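Local structure of Non-structural maintenance of chromosomes element 1 homolog (Xenopus laevis, 7DG2) at residues Gln9-Ala14 against Gly51-His56; Arg103-Leu108 against Leu123-Glu128. The protein probably acts as a RING-type E3 ubiquitin ligase that works with a MAGE-family partner within the SMC5-SMC6 complex, which serves DNA repair. One frame throughout, in Å; residues are numbered along the deposited sequence.

Interaction 1. Residues Gln9-Ala14 against Gly51-His56; sequences QRFLQA and GVLNRH
Leu53 of helix 46-57 packs against Phe11 and Leu12 of helix 6-18, and its two methyl branches divide the work. The contact is entirely apolar. CD1 of Leu53 lies 3.7 Å from Phe11 CD1, neither flat over the ring nor in line with its rim. The other branch, Leu53 CD2, is 4.0 Å from Leu12 CB and reaches Leu12 CD2 at the same 4.0 Å, so this methyl rests on both the root and one tip of Leu12. In Leu53 the first torsion sets CG trans to the carbonyl carbon (chi1 -79°), which carries the fork across toward helix 6-18. The nearest alpha carbons, Leu12 CA and Leu53 CA, are 7.7 Å apart, so the side chains alone bridge the pair. The buried area is modest, 143 Å², and Leu53 contributes more than half of it.

Further apolar packing comes from other parts of the fold. Phe11 forms an edge-to-face pair with Phe49 and touches Val26, Leu29 and Cys33 of helix 23-36, while Leu53 also meets Ile4 and His8.

Polar bonds are made by residues that do not touch across this contact. Gln9, Arg10 and Gln13 hydrogen-bond to the MAGE domain-containing chain, Arg10 also to His37; Asn54 OD1 accepts from Ile64 N. Helix 6-18 thus serves the domain core through Phe11 and Leu12 and the partner subunit through its polar residues. Three helices followed by strands 62-68 and 75-81 are consistent with a winged-helix domain, and these buried side chains would form part of its hydrophobic core.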
ATOM      1  N   GLN A   9     -15.524   0.520   7.023  1.00 16.53           N
ATOM      2  CA  GLN A   9     -14.405  -0.366   6.711  1.00 17.43           C
ATOM      3  C   GLN A   9     -13.999  -0.216   5.254  1.00 14.86           C
ATOM      4  O   GLN A   9     -12.801  -0.184   4.928  1.00 14.81           O
ATOM      5  CB  GLN A   9     -14.780  -1.816   7.027  1.00 17.88           C
ATOM      6  CG  GLN A   9     -15.150  -2.065   8.494  1.00 16.97           C
ATOM      7  CD  GLN A   9     -15.822  -3.399   8.711  1.00 19.61           C
ATOM      8  OE1 GLN A   9     -16.052  -4.152   7.762  1.00 19.64           O
ATOM      9  NE2 GLN A   9     -16.165  -3.697   9.967  1.00 20.43           N
ATOM     10  N   ARG A  10     -14.987  -0.113   4.356  1.00 15.96           N
ATOM     11  CA  ARG A  10     -14.688   0.009   2.936  1.00 15.98           C
ATOM     12  C   ARG A  10     -13.964   1.314   2.661  1.00 17.81           C
ATOM     13  O   ARG A  10     -12.996   1.348   1.895  1.00 16.22           O
ATOM     14  CB  ARG A  10     -15.986  -0.075   2.125  1.00 17.43           C
ATOM     15  CG  ARG A  10     -15.772  -0.009   0.641  1.00 19.50           C
ATOM     16  CD  ARG A  10     -15.293  -1.344   0.113  1.00 19.15           C
ATOM     17  NE  ARG A  10     -16.386  -2.308  -0.041  1.00 22.68           N
ATOM     18  CZ  ARG A  10     -16.256  -3.469  -0.674  1.00 22.36           C
ATOM     19  NH1 ARG A  10     -17.285  -4.299  -0.777  1.00 18.65           N
ATOM     20  NH2 ARG A  10     -15.076  -3.811  -1.178  1.00 21.49           N
ATOM     21  N   PHE A  11     -14.408   2.390   3.310  1.00 16.13           N
ATOM     22  CA  PHE A  11     -13.735   3.679   3.198  1.00 17.00           C
ATOM     23  C   PHE A  11     -12.295   3.590   3.696  1.00 13.99           C
ATOM     24  O   PHE A  11     -11.370   4.110   3.055  1.00 14.34           O
ATOM     25  CB  PHE A  11     -14.541   4.716   3.983  1.00 16.57           C
ATOM     26  CG  PHE A  11     -13.998   6.120   3.918  1.00 18.40           C
ATOM     27  CD1 PHE A  11     -12.943   6.511   4.723  1.00 17.26           C
ATOM     28  CD2 PHE A  11     -14.588   7.063   3.094  1.00 19.48           C
ATOM     29  CE1 PHE A  11     -12.464   7.816   4.689  1.00 20.50           C
ATOM     30  CE2 PHE A  11     -14.125   8.364   3.055  1.00 22.83           C
ATOM     31  CZ  PHE A  11     -13.056   8.744   3.854  1.00 21.45           C
ATOM     32  N   LEU A  12     -12.093   2.959   4.853  1.00 13.68           N
ATOM     33  CA  LEU A  12     -10.754   2.870   5.429  1.00 15.68           C
ATOM     34  C   LEU A  12      -9.835   2.034   4.542  1.00 13.49           C
ATOM     35  O   LEU A  12      -8.668   2.399   4.325  1.00 14.84           O
ATOM     36  CB  LEU A  12     -10.843   2.295   6.846  1.00 13.14           C
ATOM     37  CG  LEU A  12      -9.522   2.046   7.572  1.00 14.36           C
ATOM     38  CD1 LEU A  12      -8.678   3.337   7.617  1.00 15.81           C
ATOM     39  CD2 LEU A  12      -9.791   1.493   8.985  1.00 16.00           C
ATOM     40  N   GLN A  13     -10.349   0.930   3.989  1.00 13.74           N
ATOM     41  CA  GLN A  13      -9.534   0.123   3.079  1.00 12.21           C
ATOM     42  C   GLN A  13      -9.086   0.930   1.867  1.00 13.74           C
ATOM     43  O   GLN A  13      -7.917   0.874   1.468  1.00 14.65           O
ATOM     44  CB  GLN A  13     -10.305  -1.114   2.631  1.00 11.22           C
ATOM     45  CG  GLN A  13     -10.528  -2.117   3.759  1.00 13.14           C
ATOM     46  CD  GLN A  13     -11.035  -3.439   3.240  1.00 13.75           C
ATOM     47  OE1 GLN A  13     -11.040  -3.676   2.025  1.00 16.19           O
ATOM     48  NE2 GLN A  13     -11.451  -4.318   4.153  1.00 13.71           N
ATOM     49  N   ALA A  14     -10.006   1.684   1.261  1.00 14.87           N
ATOM     50  CA  ALA A  14      -9.649   2.488   0.093  1.00 15.64           C
ATOM     51  C   ALA A  14      -8.598   3.537   0.446  1.00 15.09           C
ATOM     52  O   ALA A  14      -7.603   3.709  -0.270  1.00 15.86           O
ATOM     53  CB  ALA A  14     -10.905   3.155  -0.488  1.00 15.84           C
ATOM     54  N   GLY A  51     -15.187  10.703  11.852  1.00 21.13           N
ATOM     55  CA  GLY A  51     -15.024  10.675  13.300  1.00 24.00           C
ATOM     56  C   GLY A  51     -15.225   9.299  13.911  1.00 21.99           C
ATOM     57  O   GLY A  51     -14.552   8.938  14.884  1.00 24.07           O
ATOM     58  N   VAL A  52     -16.157   8.517  13.366  1.00 19.18           N
ATOM     59  CA  VAL A  52     -16.326   7.147  13.837  1.00 19.19           C
ATOM     60  C   VAL A  52     -15.029   6.380  13.657  1.00 20.27           C
ATOM     61  O   VAL A  52     -14.536   5.727  14.583  1.00 20.78           O
ATOM     62  CB  VAL A  52     -17.486   6.456  13.101  1.00 22.50           C
ATOM     63  CG1 VAL A  52     -17.472   4.965  13.397  1.00 25.17           C
ATOM     64  CG2 VAL A  52     -18.819   7.080  13.510  1.00 26.13           C
ATOM     65  N   LEU A  53     -14.461   6.455  12.455  1.00 18.01           N
ATOM     66  CA  LEU A  53     -13.204   5.761  12.185  1.00 17.98           C
ATOM     67  C   LEU A  53     -12.107   6.234  13.131  1.00 17.09           C
ATOM     68  O   LEU A  53     -11.398   5.422  13.738  1.00 17.11           O
ATOM     69  CB  LEU A  53     -12.811   5.976  10.723  1.00 16.99           C
ATOM     70  CG  LEU A  53     -13.581   5.085   9.744  1.00 17.30           C
ATOM     71  CD1 LEU A  53     -13.474   5.595   8.316  1.00 16.97           C
ATOM     72  CD2 LEU A  53     -13.071   3.642   9.844  1.00 15.88           C
ATOM     73  N   ASN A  54     -11.977   7.545  13.305  1.00 18.55           N
ATOM     74  CA  ASN A  54     -10.862   8.050  14.105  1.00 17.08           C
ATOM     75  C   ASN A  54     -10.974   7.650  15.566  1.00 19.73           C
ATOM     76  O   ASN A  54      -9.950   7.485  16.235  1.00 19.24           O
ATOM     77  CB  ASN A  54     -10.758   9.567  13.978  1.00 17.60           C
ATOM     78  CG  ASN A  54     -10.047   9.983  12.707  1.00 19.38           C
ATOM     79  OD1 ASN A  54      -9.358   9.169  12.085  1.00 20.83           O
ATOM     80  ND2 ASN A  54     -10.203  11.239  12.313  1.00 19.54           N
ATOM     81  N   ARG A  55     -12.192   7.506  16.086  1.00 20.02           N
ATOM     82  CA  ARG A  55     -12.342   7.048  17.460  1.00 21.44           C
ATOM     83  C   ARG A  55     -11.786   5.642  17.622  1.00 18.97           C
ATOM     84  O   ARG A  55     -11.080   5.349  18.593  1.00 22.30           O
ATOM     85  CB  ARG A  55     -13.817   7.097  17.863  1.00 24.88           C
ATOM     86  CG  ARG A  55     -14.122   6.481  19.226  1.00 30.86           C
ATOM     87  CD  ARG A  55     -15.437   7.013  19.823  1.00 39.54           C
ATOM     88  NE  ARG A  55     -16.439   7.299  18.798  1.00 41.70           N
ATOM     89  CZ  ARG A  55     -16.706   8.517  18.327  1.00 47.42           C
ATOM     90  NH1 ARG A  55     -17.627   8.682  17.383  1.00 40.97           N
ATOM     91  NH2 ARG A  55     -16.043   9.570  18.797  1.00 48.68           N
ATOM     92  N   HIS A  56     -12.079   4.762  16.664  1.00 16.62           N
ATOM     93  CA  HIS A  56     -11.576   3.392  16.728  1.00 18.35           C
ATOM     94  C   HIS A  56     -10.098   3.299  16.342  1.00 17.17           C
ATOM     95  O   HIS A  56      -9.406   2.376  16.796  1.00 19.20           O
ATOM     96  CB  HIS A  56     -12.418   2.487  15.821  1.00 20.23           C
ATOM     97  CG  HIS A  56     -13.818   2.266  16.315  1.00 24.19           C
ATOM     98  ND1 HIS A  56     -14.207   1.110  16.962  1.00 28.85           N
ATOM     99  CD2 HIS A  56     -14.926   3.046  16.245  1.00 27.60           C
ATOM    100  CE1 HIS A  56     -15.492   1.188  17.269  1.00 25.90           C
ATOM    101  NE2 HIS A  56     -15.952   2.353  16.846  1.00 28.78           N
TER

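Interaction 2. Residues Arg103-Leu108 against Leu123-Glu128; sequences RKTMEL and LNLADE
Leu125 projects from helix 119-128 onto helix 96-111, where its CD1 methyl meets Lys104, Thr105 and Leu108 in what is probably the second winged-helix domain of Nse1. The segment axes run at 133° to each other and approach to 9.9 Å, evidence of an oblique crossing well short of antiparallel.

The tight part is centred on that one methyl. Leu125 CD1 stands 3.6 Å from Lys104 O and 3.8 Å from Thr105 CA, so it lies against the backbone itself. Leu108 CD2 adds an apolar contact at 3.9 Å to Leu125 CD1. Thr105 OG1 also lies near the methyl, but its polar partner is Leu101 O, within its own helix. An extended second torsion (chi2 173°) lets Leu125 CD1 project this far. Leu101 also packs on Leu125, and Thr105 on Ile122.

The looser side is the Lys104 side chain, which is partly exposed. Of this side chain only CB comes near, with Lys104 CB 4.2 Å from Leu125 CD1; bends at chi2 and chi3 then take the chain away from helix 119-128. Arg103, one residue earlier, makes a cation-pi contact with Phe75 of the Nse4 chain. The ammonium of Lys104 forms a salt bridge within its own helix: NZ is 2.7 Å from Glu107 OE2, on the syn side of the carboxylate and 22° out of its plane.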
ATOM      1  N   ARG A 103      15.832  11.290   4.556  1.00 13.36           N
ATOM      2  CA  ARG A 103      15.926  12.300   5.604  1.00 15.89           C
ATOM      3  C   ARG A 103      16.803  13.469   5.169  1.00 16.15           C
ATOM      4  O   ARG A 103      16.459  14.628   5.432  1.00 17.23           O
ATOM      5  CB  ARG A 103      16.465  11.695   6.898  1.00 16.98           C
ATOM      6  CG  ARG A 103      15.481  10.713   7.560  1.00 21.94           C
ATOM      7  CD  ARG A 103      15.894  10.379   9.001  1.00 24.44           C
ATOM      8  NE  ARG A 103      17.248   9.843   9.094  1.00 34.19           N
ATOM      9  CZ  ARG A 103      17.559   8.550   8.998  1.00 34.80           C
ATOM     10  NH1 ARG A 103      18.830   8.163   9.100  1.00 34.05           N
ATOM     11  NH2 ARG A 103      16.612   7.643   8.792  1.00 35.29           N
ATOM     12  N   LYS A 104      17.931  13.189   4.508  1.00 15.94           N
ATOM     13  CA  LYS A 104      18.789  14.290   4.061  1.00 15.80           C
ATOM     14  C   LYS A 104      18.112  15.106   2.970  1.00 16.79           C
ATOM     15  O   LYS A 104      18.271  16.333   2.915  1.00 16.27           O
ATOM     16  CB  LYS A 104      20.146  13.766   3.569  1.00 17.41           C
ATOM     17  CG  LYS A 104      20.983  13.043   4.633  1.00 21.51           C
ATOM     18  CD  LYS A 104      21.219  13.910   5.867  1.00 24.37           C
ATOM     19  CE  LYS A 104      22.111  15.109   5.565  1.00 26.66           C
ATOM     20  NZ  LYS A 104      22.388  15.912   6.806  1.00 31.50           N
ATOM     21  N   THR A 105      17.350  14.445   2.088  1.00 15.59           N
ATOM     22  CA  THR A 105      16.605  15.172   1.057  1.00 15.96           C
ATOM     23  C   THR A 105      15.520  16.045   1.681  1.00 16.57           C
ATOM     24  O   THR A 105      15.346  17.214   1.309  1.00 16.76           O
ATOM     25  CB  THR A 105      16.001  14.168   0.063  1.00 14.80           C
ATOM     26  OG1 THR A 105      17.059  13.425  -0.572  1.00 14.65           O
ATOM     27  CG2 THR A 105      15.172  14.877  -1.008  1.00 13.75           C
ATOM     28  N   MET A 106      14.773  15.487   2.630  1.00 13.38           N
ATOM     29  CA  MET A 106      13.793  16.268   3.376  1.00 15.69           C
ATOM     30  C   MET A 106      14.440  17.465   4.061  1.00 16.11           C
ATOM     31  O   MET A 106      13.902  18.577   4.024  1.00 17.94           O
ATOM     32  CB  MET A 106      13.101  15.366   4.406  1.00 17.59           C
ATOM     33  CG  MET A 106      12.293  16.130   5.444  1.00 18.56           C
ATOM     34  SD  MET A 106      11.211  15.041   6.422  1.00 22.38           S
ATOM     35  CE  MET A 106      12.369  13.852   7.047  1.00 21.33           C
ATOM     36  N   GLU A 107      15.611  17.263   4.670  1.00 18.55           N
ATOM     37  CA  GLU A 107      16.295  18.370   5.329  1.00 19.42           C
ATOM     38  C   GLU A 107      16.649  19.466   4.336  1.00 18.00           C
ATOM     39  O   GLU A 107      16.439  20.651   4.612  1.00 19.06           O
ATOM     40  CB  GLU A 107      17.548  17.860   6.044  1.00 21.76           C
ATOM     41  CG  GLU A 107      18.435  18.970   6.600  1.00 24.03           C
ATOM     42  CD  GLU A 107      19.721  18.448   7.224  1.00 33.90           C
ATOM     43  OE1 GLU A 107      20.402  19.237   7.914  1.00 38.57           O
ATOM     44  OE2 GLU A 107      20.046  17.256   7.031  1.00 34.91           O
ATOM     45  N   LEU A 108      17.170  19.095   3.167  1.00 16.87           N
ATOM     46  CA  LEU A 108      17.488  20.106   2.158  1.00 16.10           C
ATOM     47  C   LEU A 108      16.227  20.821   1.673  1.00 17.55           C
ATOM     48  O   LEU A 108      16.236  22.038   1.456  1.00 18.96           O
ATOM     49  CB  LEU A 108      18.241  19.456   0.993  1.00 18.31           C
ATOM     50  CG  LEU A 108      18.758  20.371  -0.110  1.00 20.15           C
ATOM     51  CD1 LEU A 108      19.464  21.537   0.531  1.00 24.06           C
ATOM     52  CD2 LEU A 108      19.719  19.574  -0.991  1.00 21.12           C
ATOM     53  N   LEU A 123      21.760  13.610  -5.649  1.00 14.57           N
ATOM     54  CA  LEU A 123      22.911  12.767  -5.969  1.00 15.13           C
ATOM     55  C   LEU A 123      24.111  13.125  -5.103  1.00 18.36           C
ATOM     56  O   LEU A 123      24.882  12.243  -4.696  1.00 17.76           O
ATOM     57  CB  LEU A 123      23.255  12.897  -7.458  1.00 17.18           C
ATOM     58  CG  LEU A 123      22.212  12.334  -8.433  1.00 19.16           C
ATOM     59  CD1 LEU A 123      22.523  12.720  -9.877  1.00 25.83           C
ATOM     60  CD2 LEU A 123      22.121  10.811  -8.303  1.00 23.06           C
ATOM     61  N   ASN A 124      24.296  14.420  -4.812  1.00 15.50           N
ATOM     62  CA  ASN A 124      25.410  14.819  -3.959  1.00 14.41           C
ATOM     63  C   ASN A 124      25.169  14.408  -2.514  1.00 17.24           C
ATOM     64  O   ASN A 124      26.090  13.933  -1.844  1.00 16.23           O
ATOM     65  CB  ASN A 124      25.660  16.332  -4.077  1.00 15.24           C
ATOM     66  CG  ASN A 124      26.267  16.711  -5.407  1.00 16.14           C
ATOM     67  OD1 ASN A 124      26.798  15.861  -6.113  1.00 15.63           O
ATOM     68  ND2 ASN A 124      26.162  18.001  -5.783  1.00 13.68           N
ATOM     69  N   LEU A 125      23.927  14.541  -2.025  1.00 14.62           N
ATOM     70  CA  LEU A 125      23.605  14.012  -0.699  1.00 14.61           C
ATOM     71  C   LEU A 125      23.900  12.523  -0.618  1.00 16.33           C
ATOM     72  O   LEU A 125      24.450  12.043   0.384  1.00 16.74           O
ATOM     73  CB  LEU A 125      22.132  14.262  -0.380  1.00 14.82           C
ATOM     74  CG  LEU A 125      21.731  15.722  -0.221  1.00 16.69           C
ATOM     75  CD1 LEU A 125      20.199  15.798  -0.081  1.00 16.25           C
ATOM     76  CD2 LEU A 125      22.422  16.334   0.992  1.00 17.15           C
ATOM     77  N   ALA A 126      23.547  11.781  -1.663  1.00 15.86           N
ATOM     78  CA  ALA A 126      23.748  10.335  -1.647  1.00 18.04           C
ATOM     79  C   ALA A 126      25.224   9.995  -1.600  1.00 21.63           C
ATOM     80  O   ALA A 126      25.631   9.019  -0.961  1.00 21.37           O
ATOM     81  CB  ALA A 126      23.107   9.705  -2.877  1.00 17.34           C
ATOM     82  N   ASP A 127      26.044  10.792  -2.283  1.00 16.22           N
ATOM     83  CA  ASP A 127      27.473  10.539  -2.275  1.00 17.29           C
ATOM     84  C   ASP A 127      28.113  10.878  -0.933  1.00 21.77           C
ATOM     85  O   ASP A 127      29.244  10.451  -0.672  1.00 22.12           O
ATOM     86  CB  ASP A 127      28.122  11.338  -3.416  1.00 16.67           C
ATOM     87  CG  ASP A 127      29.488  10.797  -3.798  1.00 29.71           C
ATOM     88  OD1 ASP A 127      29.600   9.567  -4.022  1.00 27.29           O
ATOM     89  OD2 ASP A 127      30.445  11.602  -3.885  1.00 31.62           O
ATOM     90  N   GLU A 128      27.424  11.633  -0.077  1.00 17.03           N
ATOM     91  CA  GLU A 128      27.948  12.007   1.231  1.00 18.61           C
ATOM     92  C   GLU A 128      27.447  11.097   2.341  1.00 23.53           C
ATOM     93  O   GLU A 128      27.884  11.253   3.486  1.00 27.79           O
ATOM     94  CB  GLU A 128      27.573  13.451   1.589  1.00 22.40           C
ATOM     95  CG  GLU A 128      28.334  14.531   0.827  1.00 20.88           C
ATOM     96  CD  GLU A 128      29.800  14.578   1.217  1.00 27.29           C
ATOM     97  OE1 GLU A 128      30.134  15.263   2.215  1.00 32.15           O
ATOM     98  OE2 GLU A 128      30.603  13.905   0.536  1.00 28.55           O
TER

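Overall arrangement
From the N terminus, interaction 1 closes first: segments 9-14 and 51-56 meet across 36 intervening residues that include helix 23-36. The chain then runs through strands 62-68 and 75-81 before helix 96-111 opens interaction 2, where a shorter loop of 14 residues, between 103-108 and 123-128, contains strand 117-118 and the start of helix 119-128. The two contacts follow in series, neither nesting nor crossing. The centres of interactions 1 and 2 are about 36 Å apart, on opposite sides of the chain's centre. The nearest atoms of interactions 1 and 2 remain about 22 Å apart. Each joins two helices of its own part of the fold, consistent with tandem winged-helix domains, followed along the chain by the RING-like region, whose first zinc ligand is Cys184.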